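Alpha/beta hydrolase fold protein (Ochrobactrum, PDB 4G9E) probably hydrolyses the lactone ring of N-acyl homoserine lactones, and is seen here with N-butanoyl-L-homoserine bound. Local coordinates at residues 76-88 with 103-115. Residues are numbered along the deposited sequence; the frame is centred on the assembly and turned at random. Where two conformers were deposited one is given.
Sequences SMEGYADAMTEVM and LGGHIGIEMIARY. With C4L (N-butanoyl-L-homoserine), chain C.
Met-77 lays its terminal methyl over one face of the His-106 imidazole, a CH-pi contact with CE 3.9 Å from the ring centroid. The methionine chain is extended beyond CG, which carries CE past CB of His-106 to the ring. Leu-103 CA lies at the ring's edge, and ND1 is hydrogen-bonded to Gln-200 OE1. Met-77 CE also lies 3.7 Å from C7 of the bound N-butanoyl-L-homoserine. The backbone N of Leu-103 donates to the ligand's O2, consistent with an oxyanion-hole position on the probable nucleophile elbow. The Tyr-80 ring has Ser-76 N over one face, toward the rim.

In the Arg-114 guanidinium, Glu-78 O lies above one face, toward the rim. At the edge, NH1 donates to Glu-110 O, and a water joins NH2 to Asp-82 OD2. NE donates to Asp-82 OD1 at 2.9 Å, a bent salt bridge (138°) that meets the oxygen from above the carboxylate plane. The two planes are 77° apart.

Between these ends the packing is apolar. Ile-107 CD1 presses on Tyr-80 CB at 3.4 Å, and Ala-81 CB meets Met-111 CG at 3.7 Å. At the far end Met-88 CB touches Tyr-115 CE1; the tyrosine OH is hydrogen-bonded to Ile-93 O and Ala-96 N.

The axes of helices 77-88 and 103-111 cross at -71° and approach to 8.0 Å. Met-111 and Ile-107 rest on strand 24-30 of the alpha/beta hydrolase sheet, while helix 182-194 packs against Met-77 and Tyr-80.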
ATOM      1  N   SER A  76     -12.825  -0.854   3.497  1.00  8.14           N
ATOM      2  CA  SER A  76     -12.229  -1.693   4.522  1.00  7.52           C
ATOM      3  C   SER A  76     -11.024  -2.355   3.892  1.00  6.97           C
ATOM      4  O   SER A  76     -10.925  -2.443   2.670  1.00  7.22           O
ATOM      5  CB  SER A  76     -13.207  -2.760   5.014  1.00  9.01           C
ATOM      6  OG  SER A  76     -13.445  -3.728   4.006  1.00  9.37           O
ATOM      7  N   MET A  77     -10.108  -2.839   4.712  1.00  7.25           N
ATOM      8  CA  MET A  77      -8.935  -3.487   4.151  1.00  7.56           C
ATOM      9  C   MET A  77      -9.318  -4.636   3.210  1.00  7.43           C
ATOM     10  O   MET A  77      -8.757  -4.776   2.123  1.00  7.97           O
ATOM     11  CB  MET A  77      -7.997  -3.931   5.267  1.00  7.74           C
ATOM     12  CG  MET A  77      -7.334  -2.743   5.952  1.00  7.85           C
ATOM     13  SD  MET A  77      -6.723  -3.165   7.573  1.00  8.40           S
ATOM     14  CE  MET A  77      -5.893  -1.635   8.008  1.00  9.67           C
ATOM     15  N   GLU A  78     -10.291  -5.445   3.622  1.00  7.21           N
ATOM     16  CA  GLU A  78     -10.734  -6.566   2.804  1.00  7.47           C
ATOM     17  C   GLU A  78     -11.549  -6.101   1.589  1.00  7.23           C
ATOM     18  O   GLU A  78     -11.445  -6.696   0.518  1.00  7.53           O
ATOM     19  CB  GLU A  78     -11.482  -7.600   3.653  1.00  8.93           C
ATOM     20  CG  GLU A  78     -12.789  -7.121   4.280  1.00 10.15           C
ATOM     21  CD  GLU A  78     -12.643  -6.471   5.657  1.00  9.54           C
ATOM     22  OE1 GLU A  78     -11.567  -5.929   6.003  1.00  8.89           O
ATOM     23  OE2 GLU A  78     -13.642  -6.495   6.396  1.00 11.55           O
ATOM     24  N   GLY A  79     -12.346  -5.044   1.739  1.00  7.27           N
ATOM     25  CA  GLY A  79     -13.094  -4.498   0.622  1.00  7.49           C
ATOM     26  C   GLY A  79     -12.200  -3.911  -0.450  1.00  7.20           C
ATOM     27  O   GLY A  79     -12.440  -4.097  -1.651  1.00  7.79           O
ATOM     28  N   TYR A  80     -11.174  -3.185  -0.024  1.00  6.71           N
ATOM     29  CA  TYR A  80     -10.187  -2.666  -0.961  1.00  6.95           C
ATOM     30  C   TYR A  80      -9.438  -3.811  -1.654  1.00  6.66           C
ATOM     31  O   TYR A  80      -9.113  -3.723  -2.837  1.00  7.05           O
ATOM     32  CB  TYR A  80      -9.183  -1.792  -0.231  1.00  7.47           C
ATOM     33  CG  TYR A  80      -9.688  -0.450   0.276  1.00  7.17           C
ATOM     34  CD1 TYR A  80     -10.404   0.419  -0.540  1.00  8.10           C
ATOM     35  CD2 TYR A  80      -9.399  -0.049   1.572  1.00  7.52           C
ATOM     36  CE1 TYR A  80     -10.823   1.669  -0.061  1.00  8.60           C
ATOM     37  CE2 TYR A  80      -9.816   1.178   2.059  1.00  7.99           C
ATOM     38  CZ  TYR A  80     -10.513   2.033   1.237  1.00  8.16           C
ATOM     39  OH  TYR A  80     -10.911   3.254   1.718  1.00  8.89           O
ATOM     40  N   ALA A  81      -9.163  -4.879  -0.916  1.00  6.52           N
ATOM     41  CA  ALA A  81      -8.510  -6.043  -1.510  1.00  6.79           C
ATOM     42  C   ALA A  81      -9.400  -6.662  -2.576  1.00  7.24           C
ATOM     43  O   ALA A  81      -8.919  -7.073  -3.637  1.00  7.57           O
ATOM     44  CB  ALA A  81      -8.132  -7.048  -0.449  1.00  6.96           C
ATOM     45  N   ASP A  82     -10.706  -6.747  -2.305  0.72  7.17           N
ATOM     46  CA  ASP A  82     -11.646  -7.208  -3.320  0.72  7.85           C
ATOM     47  C   ASP A  82     -11.584  -6.300  -4.541  0.72  7.86           C
ATOM     48  O   ASP A  82     -11.494  -6.777  -5.673  0.72  8.45           O
ATOM     49  CB  ASP A  82     -13.077  -7.258  -2.769  0.72  9.26           C
ATOM     50  CG  ASP A  82     -13.349  -8.507  -1.968  0.72 11.44           C
ATOM     51  OD1 ASP A  82     -12.820  -9.571  -2.344  0.72 12.27           O
ATOM     52  OD2 ASP A  82     -14.087  -8.431  -0.967  0.72 13.25           O
ATOM     53  N   ALA A  83     -11.618  -4.993  -4.310  1.00  7.86           N
ATOM     54  CA  ALA A  83     -11.600  -4.045  -5.421  1.00  8.76           C
ATOM     55  C   ALA A  83     -10.333  -4.187  -6.271  1.00  8.00           C
ATOM     56  O   ALA A  83     -10.397  -4.190  -7.501  1.00  8.82           O
ATOM     57  CB  ALA A  83     -11.745  -2.611  -4.908  1.00  9.03           C
ATOM     58  N   MET A  84      -9.182  -4.295  -5.618  1.00  7.87           N
ATOM     59  CA  MET A  84      -7.940  -4.418  -6.367  1.00  8.40           C
ATOM     60  C   MET A  84      -7.867  -5.749  -7.110  1.00  8.44           C
ATOM     61  O   MET A  84      -7.308  -5.824  -8.201  1.00  8.43           O
ATOM     62  CB  MET A  84      -6.735  -4.236  -5.448  1.00  8.81           C
ATOM     63  CG  MET A  84      -6.592  -2.824  -4.884  1.00  9.19           C
ATOM     64  SD  MET A  84      -6.463  -1.498  -6.118  1.00 11.73           S
ATOM     65  CE  MET A  84      -8.162  -0.953  -6.222  1.00 12.39           C
ATOM     66  N   THR A  85      -8.431  -6.796  -6.521  1.00  7.89           N
ATOM     67  CA  THR A  85      -8.457  -8.082  -7.196  1.00  8.31           C
ATOM     68  C   THR A  85      -9.330  -7.990  -8.454  1.00  8.92           C
ATOM     69  O   THR A  85      -8.981  -8.534  -9.500  1.00 10.02           O
ATOM     70  CB  THR A  85      -8.925  -9.209  -6.249  1.00  8.57           C
ATOM     71  OG1 THR A  85      -8.041  -9.293  -5.124  1.00  9.29           O
ATOM     72  CG2 THR A  85      -8.906 -10.540  -6.975  1.00 10.24           C
ATOM     73  N   GLU A  86     -10.454  -7.283  -8.353  1.00  8.53           N
ATOM     74  CA  GLU A  86     -11.333  -7.051  -9.498  1.00  9.29           C
ATOM     75  C   GLU A  86     -10.634  -6.214 -10.578  1.00  9.74           C
ATOM     76  O   GLU A  86     -10.765  -6.479 -11.776  1.00 10.55           O
ATOM     77  CB  GLU A  86     -12.645  -6.390  -9.047  1.00  9.73           C
ATOM     78  CG  GLU A  86     -13.603  -6.086 -10.192  1.00 10.91           C
ATOM     79  CD  GLU A  86     -14.928  -5.501  -9.736  1.00 11.43           C
ATOM     80  OE1 GLU A  86     -15.136  -5.346  -8.518  1.00 12.74           O
ATOM     81  OE2 GLU A  86     -15.771  -5.198 -10.607  1.00 12.32           O
ATOM     82  N   VAL A  87      -9.893  -5.197 -10.154  1.00  9.90           N
ATOM     83  CA  VAL A  87      -9.107  -4.401 -11.092  1.00 10.45           C
ATOM     84  C   VAL A  87      -8.127  -5.292 -11.857  1.00  9.90           C
ATOM     85  O   VAL A  87      -8.045  -5.235 -13.087  1.00 10.37           O
ATOM     86  CB  VAL A  87      -8.362  -3.258 -10.364  1.00 10.38           C
ATOM     87  CG1 VAL A  87      -7.233  -2.691 -11.232  1.00 11.66           C
ATOM     88  CG2 VAL A  87      -9.350  -2.170  -9.953  1.00 11.55           C
ATOM     89  N   MET A  88      -7.392  -6.131 -11.137  1.00  9.41           N
ATOM     90  CA  MET A  88      -6.413  -6.996 -11.793  1.00  9.37           C
ATOM     91  C   MET A  88      -7.086  -8.005 -12.733  1.00 10.16           C
ATOM     92  O   MET A  88      -6.537  -8.338 -13.781  1.00 11.07           O
ATOM     93  CB  MET A  88      -5.510  -7.684 -10.766  1.00  9.44           C
ATOM     94  CG  MET A  88      -4.691  -6.714  -9.912  1.00 10.48           C
ATOM     95  SD  MET A  88      -3.692  -5.526 -10.847  1.00 10.88           S
ATOM     96  CE  MET A  88      -2.387  -6.607 -11.411  1.00 13.05           C
ATOM     97  N   LEU A 103      -1.708   1.607   4.557  1.00  7.79           N
ATOM     98  CA  LEU A 103      -3.007   0.985   4.289  1.00  7.86           C
ATOM     99  C   LEU A 103      -2.890   0.012   3.113  1.00  6.97           C
ATOM    100  O   LEU A 103      -3.456  -1.079   3.137  1.00  7.03           O
ATOM    101  CB  LEU A 103      -4.051   2.057   3.997  1.00  7.80           C
ATOM    102  CG  LEU A 103      -5.399   1.576   3.459  1.00  8.65           C
ATOM    103  CD1 LEU A 103      -6.108   0.663   4.456  1.00  9.87           C
ATOM    104  CD2 LEU A 103      -6.284   2.763   3.088  1.00  9.59           C
ATOM    105  N   GLY A 104      -2.155   0.402   2.077  1.00  6.97           N
ATOM    106  CA  GLY A 104      -1.961  -0.465   0.926  1.00  6.71           C
ATOM    107  C   GLY A 104      -1.278  -1.790   1.236  1.00  6.35           C
ATOM    108  O   GLY A 104      -1.549  -2.804   0.584  1.00  6.80           O
ATOM    109  N   GLY A 105      -0.374  -1.784   2.214  1.00  6.89           N
ATOM    110  CA  GLY A 105       0.240  -3.011   2.690  1.00  6.80           C
ATOM    111  C   GLY A 105      -0.761  -3.924   3.380  1.00  6.21           C
ATOM    112  O   GLY A 105      -0.738  -5.136   3.177  1.00  6.66           O
ATOM    113  N   HIS A 106      -1.633  -3.348   4.207  1.00  6.46           N
ATOM    114  CA  HIS A 106      -2.693  -4.131   4.839  1.00  6.82           C
ATOM    115  C   HIS A 106      -3.623  -4.733   3.776  1.00  6.08           C
ATOM    116  O   HIS A 106      -4.061  -5.878   3.887  1.00  6.74           O
ATOM    117  CB  HIS A 106      -3.489  -3.261   5.818  1.00  7.04           C
ATOM    118  CG  HIS A 106      -2.673  -2.736   6.960  1.00  7.73           C
ATOM    119  ND1 HIS A 106      -2.308  -3.508   8.042  1.00  7.99           N
ATOM    120  CD2 HIS A 106      -2.135  -1.511   7.175  1.00  7.45           C
ATOM    121  CE1 HIS A 106      -1.587  -2.779   8.878  1.00  9.07           C
ATOM    122  NE2 HIS A 106      -1.463  -1.563   8.374  1.00  8.54           N
ATOM    123  N   ILE A 107      -3.943  -3.939   2.759  1.00  6.09           N
ATOM    124  CA  ILE A 107      -4.729  -4.407   1.628  1.00  6.34           C
ATOM    125  C   ILE A 107      -4.017  -5.562   0.920  1.00  5.92           C
ATOM    126  O   ILE A 107      -4.622  -6.592   0.611  1.00  6.29           O
ATOM    127  CB  ILE A 107      -5.032  -3.251   0.651  1.00  6.70           C
ATOM    128  CG1 ILE A 107      -5.901  -2.193   1.347  1.00  6.80           C
ATOM    129  CG2 ILE A 107      -5.670  -3.771  -0.639  1.00  6.70           C
ATOM    130  CD1 ILE A 107      -6.002  -0.892   0.592  1.00  7.88           C
ATOM    131  N   GLY A 108      -2.717  -5.404   0.681  1.00  6.06           N
ATOM    132  CA  GLY A 108      -1.934  -6.463   0.067  1.00  6.48           C
ATOM    133  C   GLY A 108      -1.974  -7.768   0.846  1.00  6.41           C
ATOM    134  O   GLY A 108      -2.062  -8.852   0.272  1.00  6.67           O
ATOM    135  N   ILE A 109      -1.918  -7.667   2.171  1.00  6.39           N
ATOM    136  CA  ILE A 109      -2.029  -8.849   3.018  1.00  6.61           C
ATOM    137  C   ILE A 109      -3.394  -9.532   2.817  1.00  6.32           C
ATOM    138  O   ILE A 109      -3.478 -10.759   2.693  1.00  6.96           O
ATOM    139  CB  ILE A 109      -1.776  -8.501   4.506  1.00  7.16           C
ATOM    140  CG1 ILE A 109      -0.330  -8.032   4.717  1.00  7.81           C
ATOM    141  CG2 ILE A 109      -2.107  -9.699   5.406  1.00  7.93           C
ATOM    142  CD1 ILE A 109      -0.085  -7.425   6.086  1.00  8.26           C
ATOM    143  N   GLU A 110      -4.464  -8.740   2.777  1.00  6.75           N
ATOM    144  CA  GLU A 110      -5.784  -9.300   2.513  0.53  7.06           C
ATOM    145  C   GLU A 110      -5.914  -9.832   1.075  1.00  6.75           C
ATOM    146  O   GLU A 110      -6.765 -10.674   0.807  1.00  7.74           O
ATOM    147  CB  GLU A 110      -6.889  -8.295   2.857  0.53  7.51           C
ATOM    148  CG  GLU A 110      -6.887  -7.817   4.315  0.53  8.03           C
ATOM    149  CD  GLU A 110      -7.186  -8.917   5.325  0.53  9.47           C
ATOM    150  OE1 GLU A 110      -7.805  -9.934   4.954  0.53 10.20           O
ATOM    151  OE2 GLU A 110      -6.789  -8.758   6.499  0.53 10.57           O
ATOM    152  N   MET A 111      -5.058  -9.375   0.162  1.00  6.52           N
ATOM    153  CA  MET A 111      -5.076  -9.903  -1.198  1.00  7.38           C
ATOM    154  C   MET A 111      -4.452 -11.283  -1.320  1.00  6.96           C
ATOM    155  O   MET A 111      -4.687 -11.971  -2.304  1.00  8.20           O
ATOM    156  CB  MET A 111      -4.396  -8.960  -2.190  1.00  7.58           C
ATOM    157  CG  MET A 111      -5.197  -7.734  -2.525  1.00  7.91           C
ATOM    158  SD  MET A 111      -4.379  -6.682  -3.741  1.00  9.50           S
ATOM    159  CE  MET A 111      -4.554  -7.643  -5.235  1.00 11.12           C
ATOM    160  N   ILE A 112      -3.654 -11.696  -0.344  1.00  6.72           N
ATOM    161  CA  ILE A 112      -2.974 -12.981  -0.460  1.00  7.49           C
ATOM    162  C   ILE A 112      -3.981 -14.102  -0.718  1.00  7.73           C
ATOM    163  O   ILE A 112      -3.769 -14.950  -1.583  1.00  8.85           O
ATOM    164  CB  ILE A 112      -2.081 -13.269   0.764  1.00  7.82           C
ATOM    165  CG1 ILE A 112      -0.913 -12.272   0.814  1.00  8.02           C
ATOM    166  CG2 ILE A 112      -1.567 -14.706   0.744  1.00 10.00           C
ATOM    167  CD1 ILE A 112      -0.103 -12.341   2.083  1.00  8.86           C
ATOM    168  N   ALA A 113      -5.096 -14.093   0.004  1.00  7.53           N
ATOM    169  CA  ALA A 113      -6.102 -15.138  -0.153  1.00  9.14           C
ATOM    170  C   ALA A 113      -6.910 -15.008  -1.443  1.00  8.42           C
ATOM    171  O   ALA A 113      -7.478 -15.983  -1.924  1.00 11.60           O
ATOM    172  CB  ALA A 113      -7.038 -15.122   1.032  1.00 10.86           C
ATOM    173  N   ARG A 114      -6.985 -13.799  -1.978  1.00  6.72           N
ATOM    174  CA  ARG A 114      -7.850 -13.477  -3.104  1.00  8.10           C
ATOM    175  C   ARG A 114      -7.155 -13.512  -4.456  1.00  8.58           C
ATOM    176  O   ARG A 114      -7.817 -13.578  -5.486  1.00  8.67           O
ATOM    177  CB  ARG A 114      -8.449 -12.084  -2.896  1.00  8.63           C
ATOM    178  CG  ARG A 114      -9.364 -11.996  -1.682  1.00  8.83           C
ATOM    179  CD  ARG A 114      -9.794 -10.559  -1.406  1.00  9.74           C
ATOM    180  NE  ARG A 114     -10.877 -10.542  -0.433  1.00  9.47           N
ATOM    181  CZ  ARG A 114     -10.717 -10.608   0.883  1.00  9.34           C
ATOM    182  NH1 ARG A 114      -9.506 -10.642   1.417  1.00 11.08           N
ATOM    183  NH2 ARG A 114     -11.784 -10.629   1.674  1.00  9.19           N
ATOM    184  N   TYR A 115      -5.825 -13.447  -4.432  1.00  9.55           N
ATOM    185  CA  TYR A 115      -5.005 -13.234  -5.620  1.00 10.79           C
ATOM    186  C   TYR A 115      -3.877 -14.257  -5.560  1.00 11.45           C
ATOM    187  O   TYR A 115      -2.732 -13.928  -5.259  1.00 10.93           O
ATOM    188  CB  TYR A 115      -4.485 -11.796  -5.603  1.00  9.93           C
ATOM    189  CG  TYR A 115      -3.844 -11.312  -6.886  1.00  9.58           C
ATOM    190  CD1 TYR A 115      -4.587 -11.152  -8.051  1.00  9.89           C
ATOM    191  CD2 TYR A 115      -2.496 -10.981  -6.926  1.00  9.65           C
ATOM    192  CE1 TYR A 115      -3.999 -10.704  -9.229  1.00  9.55           C
ATOM    193  CE2 TYR A 115      -1.902 -10.522  -8.098  1.00  9.80           C
ATOM    194  CZ  TYR A 115      -2.655 -10.385  -9.241  1.00  8.78           C
ATOM    195  OH  TYR A 115      -2.057  -9.929 -10.393  1.00  9.96           O
TER
HETATM  196  O1  C4L C 301      -0.468   5.889   5.666  0.72  9.92           O
HETATM  197  C4  C4L C 301      -1.392   5.082   5.932  0.85  9.36           C
HETATM  198  O2  C4L C 301      -1.975   4.394   5.066  0.85  8.67           O
HETATM  199  C3  C4L C 301      -1.855   4.940   7.363  0.91 10.65           C
HETATM  200  C2  C4L C 301      -0.744   5.317   8.352  0.84 11.51           C
HETATM  201  C1  C4L C 301      -1.290   5.650   9.732  0.63 12.25           C
HETATM  202  O3  C4L C 301      -1.975   6.912   9.700  0.69 12.69           O
HETATM  203  N1  C4L C 301      -2.290   3.574   7.675  0.94 10.48           N
HETATM  204  C5  C4L C 301      -3.578   3.243   7.806  0.91  9.72           C
HETATM  205  O4  C4L C 301      -4.496   4.046   7.694  0.84  9.91           O
HETATM  206  C6  C4L C 301      -3.880   1.797   8.127  1.00 10.69           C
HETATM  207  C7  C4L C 301      -4.876   1.733   9.279  0.65 12.02           C
HETATM  208  C8  C4L C 301      -4.306   2.293  10.577  0.71 12.15           C
HETATM  209  O   HOH W   1     -14.366 -10.810   0.361  1.00 21.38           O